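Local coordinates for protein putative modulator of DNA gyrase (Bacteroides thetaiotaomicron, PDB 1VPB) that probably acts as a metallopeptidase of the PmbA/TldD (U62) family and may modulate DNA gyrase, at residues Ser213-Met217 with Val301-Gly305; Tyr129-Phe133 with Asp168-Phe172. All blocks are in the same frame, centred on the assembly; numbering follows the deposited sequence. Where two conformers were deposited one is given.

Interaction 1: Ser213-Met217 with Val301-Gly305; sequences SSLYM and VKASG. With EDO (1,2-ethanediol), chain B.
Leu-215 and Tyr-216 meet Lys-302 and its neighbours where one edge strand of the six-stranded antiparallel sheet, 207-214, runs out and a loop between strands 294-296 and 319-323 comes up to it. The exit from the strand is an ST turn: OG of Ser-214 accepts from Tyr-216 N at 3.1 Å, nearly straight at 166°. One residue on, Leu-215 reaches across with its CD1 branch, which lies against the loop backbone, 3.7 Å from Lys-302 C, and against the peptide that leads into Ser-304. CG of Leu-215 sits anti to the carbonyl carbon and CD1 lies anti to CA (chi2 -174°), which carries that branch out to the loop backbone. A water joins the two main chains, donating to Lys-302 O and held weakly by Leu-215 N. At Tyr-216 the partner is the lysine side chain itself, extended beyond CG and crossing the ring at about a right angle. Lys-302 CE comes 3.8 Å from Tyr-216 OH, and Lys-302 NZ ends over the ring face in a cation-pi contact, 4.9 Å from the centroid and 18° off the normal. The Tyr-216 hydroxyl is hydrogen-bonded to the backbone O of Lys-127, which helps hold the ring in place against the ammonium. An alanine here removes the ring that Lys-302 packs on, and the lysine side chain would probably be left to swing in solvent while Lys-127 O loses this partner. At the close of 301-305, Gly-305 N donates to O1 of a 1,2-ethanediol, probably from the crystallisation liquor, at 3.1 Å.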
# COMPACT_ATOMS: atom_id res chain seq x y z
N SER A 213 -13.16 13.48 11.93
CA SER A 213 -12.16 14.38 11.35
C SER A 213 -12.71 15.77 11.07
O SER A 213 -13.93 16.00 11.04
CB SER A 213 -11.51 13.74 10.11
OG SER A 213 -12.43 13.59 9.06
N SER A 214 -11.81 16.72 10.89
CA SER A 214 -12.17 18.10 10.58
C SER A 214 -10.96 18.83 10.01
O SER A 214 -9.82 18.45 10.29
CB SER A 214 -12.62 18.85 11.83
OG SER A 214 -13.06 20.17 11.50
N LEU A 215 -11.22 19.92 9.29
CA LEU A 215 -10.18 20.77 8.81
C LEU A 215 -9.68 21.68 9.97
O LEU A 215 -8.61 22.26 9.88
CB LEU A 215 -10.73 21.63 7.67
CG LEU A 215 -11.21 20.89 6.41
CD1 LEU A 215 -11.58 21.93 5.35
CD2 LEU A 215 -10.13 20.04 5.87
N TYR A 216 -10.53 21.87 11.02
CA TYR A 216 -10.22 22.76 12.16
C TYR A 216 -10.24 22.03 13.52
O TYR A 216 -11.14 21.27 13.79
CB TYR A 216 -11.32 23.85 12.24
CG TYR A 216 -11.20 24.86 11.14
CD1 TYR A 216 -11.61 24.58 9.85
CD2 TYR A 216 -10.56 26.05 11.35
CE1 TYR A 216 -11.46 25.51 8.82
CE2 TYR A 216 -10.42 27.00 10.34
CZ TYR A 216 -10.83 26.70 9.08
OH TYR A 216 -10.68 27.65 8.08
N MET A 217 -9.21 22.24 14.33
CA MET A 217 -9.10 21.58 15.66
C MET A 217 -10.31 21.91 16.48
O MET A 217 -10.90 21.04 17.16
CB MET A 217 -7.81 21.99 16.36
CG MET A 217 -7.69 21.40 17.77
SD MET A 217 -7.70 19.59 17.80
CE MET A 217 -5.98 19.40 17.72
N VAL A 301 -17.19 26.25 1.13
CA VAL A 301 -16.22 26.79 2.05
C VAL A 301 -16.08 25.94 3.31
O VAL A 301 -17.08 25.40 3.83
CB VAL A 301 -16.63 28.27 2.38
CG1 VAL A 301 -15.81 28.87 3.46
CG2 VAL A 301 -16.54 29.10 1.10
N LYS A 302 -14.83 25.83 3.78
CA LYS A 302 -14.40 25.04 4.89
C LYS A 302 -14.83 23.57 4.73
O LYS A 302 -15.15 22.93 5.71
CB LYS A 302 -15.02 25.53 6.25
CG LYS A 302 -14.63 26.91 6.71
CD LYS A 302 -14.97 27.11 8.19
CE LYS A 302 -14.37 28.43 8.70
NZ LYS A 302 -14.82 28.81 10.12
N ALA A 303 -14.77 23.05 3.52
CA ALA A 303 -15.28 21.69 3.23
C ALA A 303 -14.13 20.83 2.73
O ALA A 303 -13.43 21.24 1.79
CB ALA A 303 -16.32 21.76 2.22
N SER A 304 -13.96 19.65 3.29
CA SER A 304 -12.95 18.69 2.83
C SER A 304 -13.24 18.35 1.37
O SER A 304 -14.36 18.04 1.01
CB SER A 304 -13.01 17.42 3.65
OG SER A 304 -11.97 16.52 3.22
N GLY A 305 -12.23 18.47 0.51
CA GLY A 305 -12.40 18.23 -0.92
C GLY A 305 -12.46 19.47 -1.79
O GLY A 305 -12.31 19.42 -3.02
C1 EDO B . -9.31 20.39 1.64
O1 EDO B . -9.59 19.04 1.97
C2 EDO B . -8.61 20.45 0.31
O2 EDO B . -9.47 20.07 -0.77
O HOH W 1 -13.90 21.72 8.38

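Interaction 2: Tyr129-Phe133 with Asp168-Phe172; sequences YDAKF and DGEDF
Tyr-129 and Glu-170 make the polar link: the tyrosine OH donates to OE1 of the glutamate at 2.6 Å, meeting that oxygen nearly along its C-O axis. OE1 lies at the edge of the tyrosine ring, in its plane, while OE2 turns to the hydroxyl of Ser-45 on strand 36-52, so both carboxylate oxygens are held and the group has little freedom to rotate.

Aromatic packing comes next. Phe-133 crosses the glutamate at about a right angle, with Glu-170 CB over one face of its ring in a CH-pi contact 4.1 Å from the centroid; CG of Glu-170, set between backbone N and carbonyl carbon (chi1 56°), brings the carboxylate carbon to 3.4 Å from Phe-133 CE2. Farther along that ring, CE1 touches Gly-169 O and Asp-168 OD1; Asp-168 OD2 is hydrogen-bonded to Tyr-166 OH and salt-bridged to Lys-141. The rings of Tyr-129 and Phe-172 meet obliquely, planes 42° apart, CE2 of the tyrosine 3.5 Å from CZ of the phenylalanine.

Within the loop, Phe-133 N to Asp-130 O closes a type I beta turn, and side-chain OD1 of Asp-130 accepts from Lys-132 N. The result is a loop, shaped by this Asx turn and beta turn, packed through Tyr-129 and Phe-133 onto one face of the six-stranded antiparallel sheet at inner strand 159-177.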
# COMPACT_ATOMS: atom_id res chain seq x y z
N TYR A 129 -7.55 25.99 5.68
CA TYR A 129 -6.40 25.94 6.54
C TYR A 129 -6.70 26.59 7.91
O TYR A 129 -6.99 27.79 7.96
CB TYR A 129 -5.19 26.65 5.91
CG TYR A 129 -3.89 26.48 6.67
CD1 TYR A 129 -3.61 27.20 7.83
CD2 TYR A 129 -2.93 25.54 6.28
CE1 TYR A 129 -2.45 27.00 8.54
CE2 TYR A 129 -1.77 25.33 7.01
CZ TYR A 129 -1.52 26.07 8.13
OH TYR A 129 -0.34 25.87 8.88
N ASP A 130 -6.57 25.81 8.97
CA ASP A 130 -6.74 26.27 10.36
C ASP A 130 -5.50 27.02 10.81
O ASP A 130 -4.43 26.46 11.07
CB ASP A 130 -7.03 25.05 11.21
CG ASP A 130 -7.22 25.35 12.66
OD1 ASP A 130 -7.27 26.58 12.99
OD2 ASP A 130 -7.33 24.44 13.49
N ALA A 131 -5.62 28.34 10.96
CA ALA A 131 -4.48 29.15 11.33
C ALA A 131 -3.87 28.81 12.70
O ALA A 131 -2.71 29.14 12.96
CB ALA A 131 -4.93 30.59 11.35
N LYS A 132 -4.67 28.20 13.55
CA LYS A 132 -4.21 27.69 14.86
C LYS A 132 -3.22 26.51 14.78
O LYS A 132 -2.55 26.18 15.76
CB LYS A 132 -5.39 27.31 15.71
CG LYS A 132 -6.35 28.50 15.96
CD LYS A 132 -7.57 28.18 16.85
CE LYS A 132 -8.47 29.42 17.13
NZ LYS A 132 -9.99 29.12 17.21
N PHE A 133 -3.10 25.89 13.62
CA PHE A 133 -2.33 24.67 13.52
C PHE A 133 -0.95 24.78 14.19
O PHE A 133 -0.61 23.95 15.00
CB PHE A 133 -2.18 24.28 12.05
CG PHE A 133 -1.43 22.98 11.84
CD1 PHE A 133 -2.12 21.78 11.87
CD2 PHE A 133 -0.08 22.97 11.60
CE1 PHE A 133 -1.43 20.57 11.68
CE2 PHE A 133 0.62 21.75 11.44
CZ PHE A 133 -0.09 20.57 11.47
N ASP A 168 -2.75 14.54 12.67
CA ASP A 168 -3.00 15.78 12.00
C ASP A 168 -2.01 16.01 10.87
O ASP A 168 -1.05 15.25 10.68
CB ASP A 168 -3.05 16.97 12.98
CG ASP A 168 -1.68 17.36 13.57
OD1 ASP A 168 -0.63 17.24 12.85
OD2 ASP A 168 -1.64 17.81 14.74
N GLY A 169 -2.28 17.03 10.09
CA GLY A 169 -1.34 17.47 9.06
C GLY A 169 -1.64 18.81 8.46
O GLY A 169 -2.76 19.35 8.62
N GLU A 170 -0.66 19.37 7.78
CA GLU A 170 -0.83 20.54 6.97
C GLU A 170 -0.21 20.23 5.61
O GLU A 170 0.79 19.52 5.55
CB GLU A 170 -0.20 21.78 7.60
CG GLU A 170 1.26 21.62 7.90
CD GLU A 170 1.96 22.83 8.51
OE1 GLU A 170 1.43 23.93 8.53
OE2 GLU A 170 3.12 22.63 8.92
N ASP A 171 -0.77 20.79 4.57
CA ASP A 171 -0.36 20.53 3.18
C ASP A 171 -0.38 21.84 2.45
O ASP A 171 -1.33 22.62 2.57
CB ASP A 171 -1.28 19.54 2.53
CG ASP A 171 -1.14 18.18 3.11
OD1 ASP A 171 -0.20 17.48 2.67
OD2 ASP A 171 -1.93 17.72 3.91
N PHE A 172 0.68 22.08 1.69
CA PHE A 172 0.84 23.25 0.83
C PHE A 172 1.26 22.82 -0.55
O PHE A 172 2.05 21.88 -0.70
CB PHE A 172 1.93 24.17 1.33
CG PHE A 172 1.71 24.67 2.77
CD1 PHE A 172 2.14 23.92 3.85
CD2 PHE A 172 1.08 25.89 3.01
CE1 PHE A 172 1.92 24.36 5.16
CE2 PHE A 172 0.86 26.31 4.34
CZ PHE A 172 1.27 25.54 5.37

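Along the chain the two contacts come in series: interaction 2 closes at strand 159-177 before interaction 1 opens at the end of strand 207-214. Their centres lie about 10 Å apart, and both reach the same six-stranded antiparallel sheet, interaction 2 on an inner strand and interaction 1 at one edge strand, with strand 181-198 between. They also touch directly: Asp-130 OD2 probably accepts a hydrogen bond from Met-217 N at 3.0 Å, tying the 129-133 loop to the chain leaving the sheet. Interaction 1 then carries the connection from the central family region to a loop of the C-terminal one, so the pair joins sheet, covering loop and C-terminal part.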